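Local coordinates for protein GLB-12 (Caenorhabditis elegans, PDB 4BJA) that binds heme with its iron held by two axial protein ligands and, as a member of the globin family, probably binds oxygen, at residues R155-P158 and F159-E163. The protein carries 1 engineered substitution. Numbering follows the deposited sequence. Where two conformers were deposited one is given.
Sequences RLIP and FLTGE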
ATOM      1  N   ARG A 155      -8.808  -1.813 -20.844  1.00 18.88           N
ATOM      2  CA  ARG A 155      -9.144  -2.852 -21.823  0.50 19.65           C
ATOM      3  C   ARG A 155      -9.633  -4.172 -21.215  1.00 19.41           C
ATOM      4  O   ARG A 155     -10.544  -4.801 -21.742  1.00 20.66           O
ATOM      5  CB  ARG A 155      -7.922  -3.133 -22.708  0.50 20.16           C
ATOM      6  CG  ARG A 155      -7.416  -1.930 -23.510  0.50 21.64           C
ATOM      7  CD  ARG A 155      -8.172  -1.789 -24.827  0.50 25.59           C
ATOM      8  NE  ARG A 155      -7.671  -2.718 -25.842  0.50 28.95           N
ATOM      9  CZ  ARG A 155      -8.427  -3.558 -26.548  0.50 31.97           C
ATOM     10  NH1 ARG A 155      -9.741  -3.596 -26.371  0.50 34.29           N
ATOM     11  NH2 ARG A 155      -7.863  -4.354 -27.444  0.50 33.57           N
ATOM     12  N   LEU A 156      -9.027  -4.609 -20.106  1.00 17.51           N
ATOM     13  CA  LEU A 156      -9.454  -5.890 -19.518  1.00 17.45           C
ATOM     14  C   LEU A 156     -10.783  -5.775 -18.801  1.00 17.52           C
ATOM     15  O   LEU A 156     -11.618  -6.695 -18.910  1.00 18.83           O
ATOM     16  CB  LEU A 156      -8.384  -6.329 -18.526  1.00 17.27           C
ATOM     17  CG  LEU A 156      -8.253  -7.813 -18.165  1.00 21.92           C
ATOM     18  CD1 LEU A 156      -7.843  -8.137 -16.737  1.00 23.33           C
ATOM     19  CD2 LEU A 156      -8.987  -8.934 -18.948  1.00 22.18           C
ATOM     20  N   ILE A 157     -11.015  -4.654 -18.110  1.00 16.36           N
ATOM     21  CA  ILE A 157     -12.221  -4.543 -17.275  1.00 18.10           C
ATOM     22  C   ILE A 157     -13.535  -4.680 -18.078  1.00 18.97           C
ATOM     23  O   ILE A 157     -14.458  -5.368 -17.647  1.00 20.34           O
ATOM     24  CB  ILE A 157     -12.200  -3.280 -16.373  1.00 17.49           C
ATOM     25  CG1 ILE A 157     -11.073  -3.463 -15.354  1.00 17.75           C
ATOM     26  CG2 ILE A 157     -13.619  -3.058 -15.707  1.00 19.60           C
ATOM     27  CD1 ILE A 157     -10.902  -2.308 -14.383  1.00 19.88           C
ATOM     28  N   PRO A 158     -13.631  -4.070 -19.272  1.00 20.38           N
ATOM     29  CA  PRO A 158     -14.853  -4.327 -20.047  1.00 20.92           C
ATOM     30  C   PRO A 158     -15.088  -5.777 -20.450  1.00 21.46           C
ATOM     31  O   PRO A 158     -16.263  -6.160 -20.586  1.00 23.00           O
ATOM     32  CB  PRO A 158     -14.651  -3.443 -21.300  1.00 22.02           C
ATOM     33  CG  PRO A 158     -13.843  -2.304 -20.807  1.00 22.11           C
ATOM     34  CD  PRO A 158     -12.878  -2.919 -19.807  1.00 20.06           C
ATOM     35  N   PHE A 159     -14.033  -6.596 -20.644  1.00 21.94           N
ATOM     36  CA  PHE A 159     -14.235  -8.043 -20.823  1.00 21.78           C
ATOM     37  C   PHE A 159     -14.762  -8.668 -19.519  1.00 22.10           C
ATOM     38  O   PHE A 159     -15.676  -9.514 -19.549  1.00 23.43           O
ATOM     39  CB  PHE A 159     -12.933  -8.755 -21.231  1.00 22.32           C
ATOM     40  CG  PHE A 159     -12.472  -8.430 -22.620  1.00 23.80           C
ATOM     41  CD1 PHE A 159     -13.159  -8.955 -23.721  1.00 27.52           C
ATOM     42  CD2 PHE A 159     -11.364  -7.647 -22.837  1.00 24.50           C
ATOM     43  CE1 PHE A 159     -12.745  -8.660 -25.034  1.00 28.04           C
ATOM     44  CE2 PHE A 159     -10.944  -7.339 -24.159  1.00 27.38           C
ATOM     45  CZ  PHE A 159     -11.642  -7.852 -25.238  1.00 28.16           C
ATOM     46  N   LEU A 160     -14.203  -8.230 -18.389  1.00 21.10           N
ATOM     47  CA  LEU A 160     -14.546  -8.826 -17.084  1.00 21.24           C
ATOM     48  C   LEU A 160     -15.984  -8.514 -16.699  1.00 22.72           C
ATOM     49  O   LEU A 160     -16.610  -9.292 -15.960  1.00 24.18           O
ATOM     50  CB  LEU A 160     -13.617  -8.296 -15.988  1.00 19.71           C
ATOM     51  CG  LEU A 160     -12.203  -8.851 -16.084  1.00 19.00           C
ATOM     52  CD1 LEU A 160     -11.235  -7.932 -15.256  1.00 19.01           C
ATOM     53  CD2 LEU A 160     -12.161 -10.281 -15.577  1.00 20.65           C
ATOM     54  N   THR A 161     -16.509  -7.381 -17.160  1.00 22.55           N
ATOM     55  CA  THR A 161     -17.868  -6.999 -16.829  1.00 23.67           C
ATOM     56  C   THR A 161     -18.869  -7.587 -17.832  1.00 25.42           C
ATOM     57  O   THR A 161     -20.103  -7.551 -17.618  1.00 25.75           O
ATOM     58  CB  THR A 161     -18.062  -5.481 -16.837  1.00 24.23           C
ATOM     59  OG1 THR A 161     -17.743  -4.965 -18.139  1.00 23.69           O
ATOM     60  CG2 THR A 161     -17.206  -4.787 -15.747  1.00 24.34           C
ATOM     61  N   GLY A 162     -18.337  -8.127 -18.927  1.00 26.10           N
ATOM     62  CA  GLY A 162     -19.182  -8.620 -19.997  1.00 28.66           C
ATOM     63  C   GLY A 162     -19.666  -7.494 -20.907  1.00 29.89           C
ATOM     64  O   GLY A 162     -20.471  -7.738 -21.783  1.00 32.23           O
ATOM     65  N   GLU A 163     -19.252  -6.267 -20.687  1.00 30.46           N
ATOM     66  CA  GLU A 163     -19.621  -5.165 -21.551  1.00 32.88           C
ATOM     67  C   GLU A 163     -18.998  -5.297 -22.941  1.00 33.23           C
ATOM     68  O   GLU A 163     -19.514  -4.748 -23.873  1.00 32.37           O
ATOM     69  CB  GLU A 163     -19.175  -3.855 -20.979  1.00 33.25           C
ATOM     70  CG  GLU A 163     -19.760  -3.409 -19.707  1.00 38.26           C
ATOM     71  CD  GLU A 163     -18.922  -2.289 -19.080  1.00 45.20           C
ATOM     72  OE1 GLU A 163     -17.731  -2.476 -18.699  1.00 49.08           O
ATOM     73  OE2 GLU A 163     -19.452  -1.185 -19.003  1.00 49.62           O
TER
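Leu156 and Leu160, one turn apart near the end of helix 144-160, meet methyl to methyl, CD1 of Leu156 lying 3.7 Å from CD1 of Leu160. This is the tight side: Leu156 also packs on Trp44 and Ile57, Leu160 on Trp192, and Leu160 N hydrogen-bonds to Leu156 O at 3.1 Å. Beside this pair Ile157 CG2 rests 4.0 Å from Thr161 CG2, and Thr161 N donates to Ile157 O at 2.9 Å. The side toward solvent is polar, held by hydrogen bonds rather than packing. With chi1 at 59°, Thr161 OG1 sits between its own backbone N and carbonyl carbon, turned toward the chain that follows; there it accepts from Glu163 N (3.2 Å, 159°) and donates to Glu163 OE1 at 2.6 Å, on the anti side of the carboxylate and somewhat out of its plane. A valine in place of Thr161 would probably keep the methyl contact with Ile157 but leave Glu163 without its hydroxyl partner and the carboxylate less firmly fixed. Gly162 takes the positive phi of 81° that a side chain would oppose; with Gly162 N bonded to Phe159 O (3.1 Å) and Glu163 N 3.0 Å from Pro158 O, the helix illustrates C-terminal termination by a Schellman motif, here overlapped by an ST turn at Thr161.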